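Local coordinates for protein phosphoserine aminotransferase SerC (Cytophaga hutchinsonii ATCC 33406, PDB 3FFR) that probably catalyses the pyridoxal-phosphate-dependent transfer of an amino group in serine biosynthesis, as a dimeric phosphoserine aminotransferase, at residues His36-Glu42 against Asn238-Pro244; Glu63-Leu67 against Met231-Ala235. One frame throughout, in Å; residues are numbered along the deposited sequence.

Contact 1 of 2, residues His36-Glu42 against Asn238-Pro244; sequences HRSKKFE and NQTPETP. With SER (serine), chain B.
R37 presents the edge of its guanidinium to a row of oxygens on the 238-244 loop. R37 NH1 is used twice, donating to Q239 OE1 and to T240 O at 2.8 Å each, the latter carbonyl being met almost head-on (C=O...N 166°). NH2 donates to P241 O, which lies in the guanidinium plane although the nitrogen stands above that carbonyl's own plane. The third nitrogen, R37 NE, donates to OXT of the bound serine at 3.0 Å, while the serine N donates 2.8 Å to H36 NE2 in the plane of the imidazole. A bend at chi2 (-65°) returns the R37 chain, which starts out away from the loop, and lays its guanidinium over H36 CD2. The other end of the Q239 amide donates from NE2 to the anti lone pair of E42 OE2 (2.9 Å), so that R37 and E42 together fix its rotation. A leucine in place of R37 would probably leave the serine carboxylate without this partner and the Q239 amide freer to turn. Water 1 joins H36 O to T240 N. Outward from the polar network, T243 CG2 makes a CH-pi contact 3.9 Å from the H36 ring centroid, opposite R37 CG, and F41 CZ touches P244 CG at 3.7 Å. T243 OG1 itself is hydrogen-bonded to the pyridoxal-lysine of the second subunit, whose Y329 also binds the serine. Such a composite pocket, completed across the dimer interface, is characteristic of the active site of fold-type I aminotransferases.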
loop_
_atom_site.group_PDB
_atom_site.type_symbol
_atom_site.label_atom_id
_atom_site.label_comp_id
_atom_site.label_asym_id
_atom_site.label_seq_id
_atom_site.Cartn_x
_atom_site.Cartn_y
_atom_site.Cartn_z
ATOM N N HIS A 36 -7.380 7.869 10.500
ATOM C CA HIS A 36 -6.132 8.403 9.943
ATOM C C HIS A 36 -6.104 9.945 9.960
ATOM O O HIS A 36 -5.132 10.574 9.514
ATOM C CB HIS A 36 -5.876 7.863 8.528
ATOM C CG HIS A 36 -6.930 8.226 7.533
ATOM N ND1 HIS A 36 -8.264 7.920 7.706
ATOM C CD2 HIS A 36 -6.849 8.896 6.362
ATOM C CE1 HIS A 36 -8.950 8.372 6.676
ATOM N NE2 HIS A 36 -8.120 8.976 5.853
ATOM N N ARG A 37 -7.190 10.536 10.448
ATOM C CA ARG A 37 -7.314 11.992 10.587
ATOM C C ARG A 37 -7.312 12.384 12.083
ATOM O O ARG A 37 -7.447 13.563 12.413
ATOM C CB ARG A 37 -8.602 12.517 9.949
ATOM C CG ARG A 37 -8.789 12.126 8.457
ATOM C CD ARG A 37 -7.714 12.760 7.598
ATOM N NE ARG A 37 -7.850 12.361 6.198
ATOM C CZ ARG A 37 -6.814 12.257 5.370
ATOM N NH1 ARG A 37 -5.594 12.549 5.789
ATOM N NH2 ARG A 37 -7.011 11.828 4.143
ATOM N N SER A 38 -7.190 11.390 12.958
ATOM C CA SER A 38 -7.228 11.594 14.435
ATOM C C SER A 38 -5.929 12.058 15.021
ATOM O O SER A 38 -4.860 11.876 14.452
ATOM C CB SER A 38 -7.616 10.292 15.163
ATOM O OG SER A 38 -6.609 9.284 15.072
ATOM N N LYS A 39 -6.026 12.661 16.204
ATOM C CA LYS A 39 -4.817 13.093 16.892
ATOM C C LYS A 39 -3.941 11.908 17.254
ATOM O O LYS A 39 -2.705 11.974 17.219
ATOM C CB LYS A 39 -5.136 13.905 18.156
ATOM C CG LYS A 39 -3.870 14.269 18.940
ATOM N N LYS A 40 -4.580 10.797 17.581
ATOM C CA LYS A 40 -3.809 9.608 17.931
ATOM C C LYS A 40 -3.022 9.156 16.717
ATOM O O LYS A 40 -1.845 8.843 16.831
ATOM C CB LYS A 40 -4.686 8.482 18.438
ATOM C CG LYS A 40 -3.911 7.176 18.650
ATOM C CD LYS A 40 -2.856 7.220 19.790
ATOM C CE LYS A 40 -2.185 5.839 19.979
ATOM N NZ LYS A 40 -1.145 5.812 21.054
ATOM N N PHE A 41 -3.635 9.161 15.535
ATOM C CA PHE A 41 -2.879 8.752 14.337
ATOM C C PHE A 41 -1.728 9.716 14.055
ATOM O O PHE A 41 -0.608 9.308 13.687
ATOM C CB PHE A 41 -3.751 8.586 13.057
ATOM C CG PHE A 41 -2.919 8.252 11.867
ATOM C CD1 PHE A 41 -2.515 6.964 11.650
ATOM C CD2 PHE A 41 -2.418 9.256 11.059
ATOM C CE1 PHE A 41 -1.647 6.650 10.588
ATOM C CE2 PHE A 41 -1.587 8.960 9.984
ATOM C CZ PHE A 41 -1.206 7.655 9.757
ATOM N N GLU A 42 -2.001 11.002 14.221
ATOM C CA GLU A 42 -0.969 12.021 14.006
ATOM C C GLU A 42 0.248 11.750 14.895
ATOM O O GLU A 42 1.394 11.941 14.494
ATOM C CB GLU A 42 -1.510 13.431 14.214
ATOM C CG GLU A 42 -2.448 13.816 13.133
ATOM C CD GLU A 42 -2.996 15.218 13.334
ATOM O OE1 GLU A 42 -2.550 15.889 14.266
ATOM O OE2 GLU A 42 -3.847 15.641 12.558
ATOM N N ASN A 238 1.095 15.676 9.838
ATOM C CA ASN A 238 1.290 14.285 10.297
ATOM C C ASN A 238 0.239 13.329 9.775
ATOM O O ASN A 238 -0.250 12.449 10.480
ATOM C CB ASN A 238 1.364 14.237 11.836
ATOM C CG ASN A 238 2.526 15.031 12.376
ATOM O OD1 ASN A 238 2.345 16.006 13.116
ATOM N ND2 ASN A 238 3.713 14.634 12.020
ATOM N N GLN A 239 -0.054 13.504 8.486
ATOM C CA GLN A 239 -1.029 12.679 7.770
ATOM C C GLN A 239 -0.545 12.310 6.362
ATOM O O GLN A 239 0.485 12.780 5.893
ATOM C CB GLN A 239 -2.365 13.434 7.668
ATOM C CG GLN A 239 -3.010 13.762 8.994
ATOM C CD GLN A 239 -4.364 14.449 8.851
ATOM O OE1 GLN A 239 -4.982 14.389 7.806
ATOM N NE2 GLN A 239 -4.816 15.088 9.900
ATOM N N THR A 240 -1.382 11.507 5.721
ATOM C CA THR A 240 -1.215 11.063 4.315
ATOM C C THR A 240 -2.441 11.452 3.526
ATOM O O THR A 240 -3.505 11.656 4.086
ATOM C CB THR A 240 -0.998 9.548 4.231
ATOM O OG1 THR A 240 -2.078 8.870 4.874
ATOM C CG2 THR A 240 0.348 9.143 4.943
ATOM N N PRO A 241 -2.316 11.552 2.189
ATOM C CA PRO A 241 -3.506 11.933 1.401
ATOM C C PRO A 241 -4.651 10.939 1.460
ATOM O O PRO A 241 -5.823 11.319 1.623
ATOM C CB PRO A 241 -2.961 12.015 -0.019
ATOM C CG PRO A 241 -1.492 12.400 0.173
ATOM C CD PRO A 241 -1.071 11.577 1.395
ATOM N N GLU A 242 -4.286 9.688 1.316
ATOM C CA GLU A 242 -5.220 8.560 1.352
ATOM C C GLU A 242 -5.152 7.829 2.702
ATOM O O GLU A 242 -4.300 8.149 3.526
ATOM C CB GLU A 242 -4.904 7.583 0.217
ATOM C CG GLU A 242 -3.780 6.574 0.508
ATOM C CD GLU A 242 -2.327 7.115 0.484
ATOM O OE1 GLU A 242 -2.075 8.337 0.491
ATOM O OE2 GLU A 242 -1.403 6.284 0.460
ATOM N N THR A 243 -6.038 6.848 2.937
ATOM C CA THR A 243 -5.956 6.081 4.187
ATOM C C THR A 243 -4.721 5.173 4.059
ATOM O O THR A 243 -4.663 4.332 3.162
ATOM C CB THR A 243 -7.207 5.258 4.482
ATOM O OG1 THR A 243 -8.376 6.078 4.239
ATOM C CG2 THR A 243 -7.177 4.728 5.950
ATOM N N PRO A 244 -3.751 5.331 4.961
ATOM C CA PRO A 244 -2.527 4.570 4.784
ATOM C C PRO A 244 -2.462 3.285 5.578
ATOM O O PRO A 244 -3.367 2.969 6.335
ATOM C CB PRO A 244 -1.507 5.505 5.380
ATOM C CG PRO A 244 -2.205 6.110 6.528
ATOM C CD PRO A 244 -3.645 6.266 6.112
HETATM N N SER B . -9.565 9.928 3.690
HETATM C CA SER B . -10.942 10.420 3.888
HETATM C C SER B . -10.838 11.880 4.172
HETATM O O SER B . -10.855 12.610 3.182
HETATM C CB SER B . -11.730 9.656 4.979
HETATM O OG SER B . -11.848 8.230 4.697
HETATM O OXT SER B . -10.703 12.353 5.296
HETATM O O HOH W 1 -3.509 10.247 7.318
HETATM O O HOH W 2 -7.492 15.968 10.691
HETATM O O HOH W 3 -0.414 17.211 13.458
#

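Contact 2 of 2, residues Glu63-Leu67 against Met231-Ala235; sequences EVLFL and MLEKA. With P33 (3,6,9,12,15,18-hexaoxaicosane-1,20-diol), chain K.
L65 points its side chain at helix 228-235 and divides its two methyl groups between successive turns. L65 CD1 lies 3.8 Å from M231 CE, and L65 CD2 lies 3.7 Å from A235 CB. M231 and A235 are one helical turn apart, joined by the backbone bond from A235 N to M231 O, so the fork of the leucine spans that turn. L65 CG lies anti to its carbonyl carbon (chi1 -56°), and from there the fork reaches M231 and A235, crossing the M231 chain obliquely.

M231, a selenomethionine, runs toward L67, two residues along the strand, whose side-chain end leans in to meet it. The M231 and L67 side chains cross at about a right angle, M231 SE lying 3.7 Å from L67 CG and only slightly farther from both methyls. The bend at the M231 chi3 (-71°) then swings CE back to L65, so one bent chain touches both leucines.

At the other end, L232 CD1 packs 3.8 Å from E63 CG, against the aliphatic part of the glutamate. The E63 carboxylate curls back along its own strand, where OE2 accepts from V64 N at 2.9 Å and forms a salt bridge with K53. E63 OE1 receives a weak bond from a polyethylene glycol fragment.

The helix lies across strand 62-67, the last strand of the seven-stranded sheet in this chain; the axes of segments 63-67 and 231-235 come within 8.9 Å, with 108° between their directions. Backbone bonds tie the strand to 200-205, and the alternate residues V64 and F66 face helix 39-55. The join is thus purely apolar, aliphatic carbon and selenium against aliphatic carbon, and rests on shape and exclusion of water; the E63 carboxylate is turned to V64 N and K53 instead of to the helix.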
loop_
_atom_site.group_PDB
_atom_site.type_symbol
_atom_site.label_atom_id
_atom_site.label_comp_id
_atom_site.label_asym_id
_atom_site.label_seq_id
_atom_site.Cartn_x
_atom_site.Cartn_y
_atom_site.Cartn_z
ATOM N N GLU A 63 12.657 15.835 4.078
ATOM C CA GLU A 63 11.360 15.365 4.580
ATOM C C GLU A 63 11.219 13.850 4.363
ATOM O O GLU A 63 11.933 13.244 3.566
ATOM C CB GLU A 63 10.215 16.104 3.914
ATOM C CG GLU A 63 8.907 15.745 4.576
ATOM C CD GLU A 63 8.901 16.099 6.050
ATOM O OE1 GLU A 63 8.766 17.326 6.310
ATOM O OE2 GLU A 63 9.018 15.173 6.912
ATOM N N VAL A 64 10.304 13.268 5.123
ATOM C CA VAL A 64 10.021 11.852 5.065
ATOM C C VAL A 64 8.592 11.712 4.576
ATOM O O VAL A 64 7.695 12.316 5.162
ATOM C CB VAL A 64 10.116 11.204 6.476
ATOM C CG1 VAL A 64 9.555 9.767 6.474
ATOM C CG2 VAL A 64 11.529 11.195 7.011
ATOM N N LEU A 65 8.388 10.917 3.524
ATOM C CA LEU A 65 7.060 10.632 2.976
ATOM C C LEU A 65 6.786 9.134 2.949
ATOM O O LEU A 65 7.663 8.323 2.660
ATOM C CB LEU A 65 6.863 11.192 1.548
ATOM C CG LEU A 65 7.121 12.701 1.415
ATOM C CD1 LEU A 65 6.939 13.082 -0.082
ATOM C CD2 LEU A 65 6.190 13.546 2.341
ATOM N N PHE A 66 5.549 8.797 3.282
ATOM C CA PHE A 66 5.097 7.415 3.263
ATOM C C PHE A 66 4.217 7.066 2.053
ATOM O O PHE A 66 3.245 7.764 1.730
ATOM C CB PHE A 66 4.331 7.053 4.526
ATOM C CG PHE A 66 5.130 7.206 5.793
ATOM C CD1 PHE A 66 6.307 6.494 6.002
ATOM C CD2 PHE A 66 4.717 8.079 6.769
ATOM C CE1 PHE A 66 7.034 6.641 7.178
ATOM C CE2 PHE A 66 5.444 8.226 7.951
ATOM C CZ PHE A 66 6.602 7.524 8.145
ATOM N N LEU A 67 4.616 5.977 1.401
ATOM C CA LEU A 67 3.933 5.415 0.222
ATOM C C LEU A 67 3.690 3.912 0.419
ATOM O O LEU A 67 3.933 3.363 1.504
ATOM C CB LEU A 67 4.661 5.712 -1.084
ATOM C CG LEU A 67 4.891 7.209 -1.377
ATOM C CD1 LEU A 67 6.080 7.802 -0.627
ATOM C CD2 LEU A 67 5.033 7.464 -2.922
HETATM N N MSE A 231 1.461 15.016 -1.023
HETATM C CA MSE A 231 1.995 14.265 0.121
HETATM C C MSE A 231 2.577 15.188 1.186
HETATM O O MSE A 231 2.426 14.941 2.408
HETATM C CB MSE A 231 3.037 13.245 -0.348
HETATM C CG MSE A 231 2.444 12.072 -1.124
HETATM SE SE MSE A 231 3.733 10.720 -1.521
HETATM C CE MSE A 231 4.757 11.694 -2.849
ATOM N N LEU A 232 3.206 16.264 0.723
ATOM C CA LEU A 232 3.895 17.198 1.601
ATOM C C LEU A 232 2.918 17.974 2.459
ATOM O O LEU A 232 3.129 18.160 3.668
ATOM C CB LEU A 232 4.814 18.129 0.793
ATOM C CG LEU A 232 5.887 18.936 1.522
ATOM C CD1 LEU A 232 6.830 18.002 2.343
ATOM C CD2 LEU A 232 6.654 19.725 0.457
ATOM N N GLU A 233 1.826 18.380 1.837
ATOM C CA GLU A 233 0.809 19.159 2.512
ATOM C C GLU A 233 0.272 18.351 3.707
ATOM O O GLU A 233 0.092 18.874 4.823
ATOM C CB GLU A 233 -0.293 19.491 1.518
ATOM C CG GLU A 233 -1.404 20.308 2.042
ATOM C CD GLU A 233 -2.419 20.601 0.961
ATOM O OE1 GLU A 233 -2.757 19.676 0.169
ATOM O OE2 GLU A 233 -2.871 21.761 0.899
ATOM N N LYS A 234 0.031 17.068 3.457
ATOM C CA LYS A 234 -0.467 16.167 4.499
ATOM C C LYS A 234 0.637 15.836 5.514
ATOM O O LYS A 234 0.383 15.823 6.732
ATOM C CB LYS A 234 -1.134 14.908 3.914
ATOM C CG LYS A 234 -2.479 15.170 3.348
ATOM C CD LYS A 234 -3.489 15.466 4.409
ATOM C CE LYS A 234 -4.902 15.474 3.898
ATOM N NZ LYS A 234 -5.320 16.773 3.439
ATOM N N ALA A 235 1.874 15.631 5.046
ATOM C CA ALA A 235 2.991 15.287 5.942
ATOM C C ALA A 235 3.182 16.358 6.998
ATOM O O ALA A 235 3.518 16.075 8.157
ATOM C CB ALA A 235 4.325 15.079 5.158
HETATM O O4 P33 K . 12.702 20.854 2.600
HETATM C C3 P33 K . 11.539 20.669 3.417
HETATM C C2 P33 K . 11.839 20.193 4.838
HETATM O O1 P33 K . 10.601 19.687 5.402
#

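From the N terminus, the chain passes through 36-42 into helix 39-55 and, shortly after, strand 62-67. It then builds most of the seven-stranded sheet before helix 228-235 returns to that strand, where contact 2 closes a loop of 163 intervening residues. Just beyond the helix, 238-244 meets 36-42, and contact 1 closes a slightly longer loop with contact 2 nested inside it. The centres lie about 11 Å apart. The helix ends in a Schellman motif with N238 as C-prime residue, and K234 packs on R37, T240 and P241. The 238-244 loop and the start of helix 39-55, beside the bound serine, are thus tied to the sheet edge through helix 228-235.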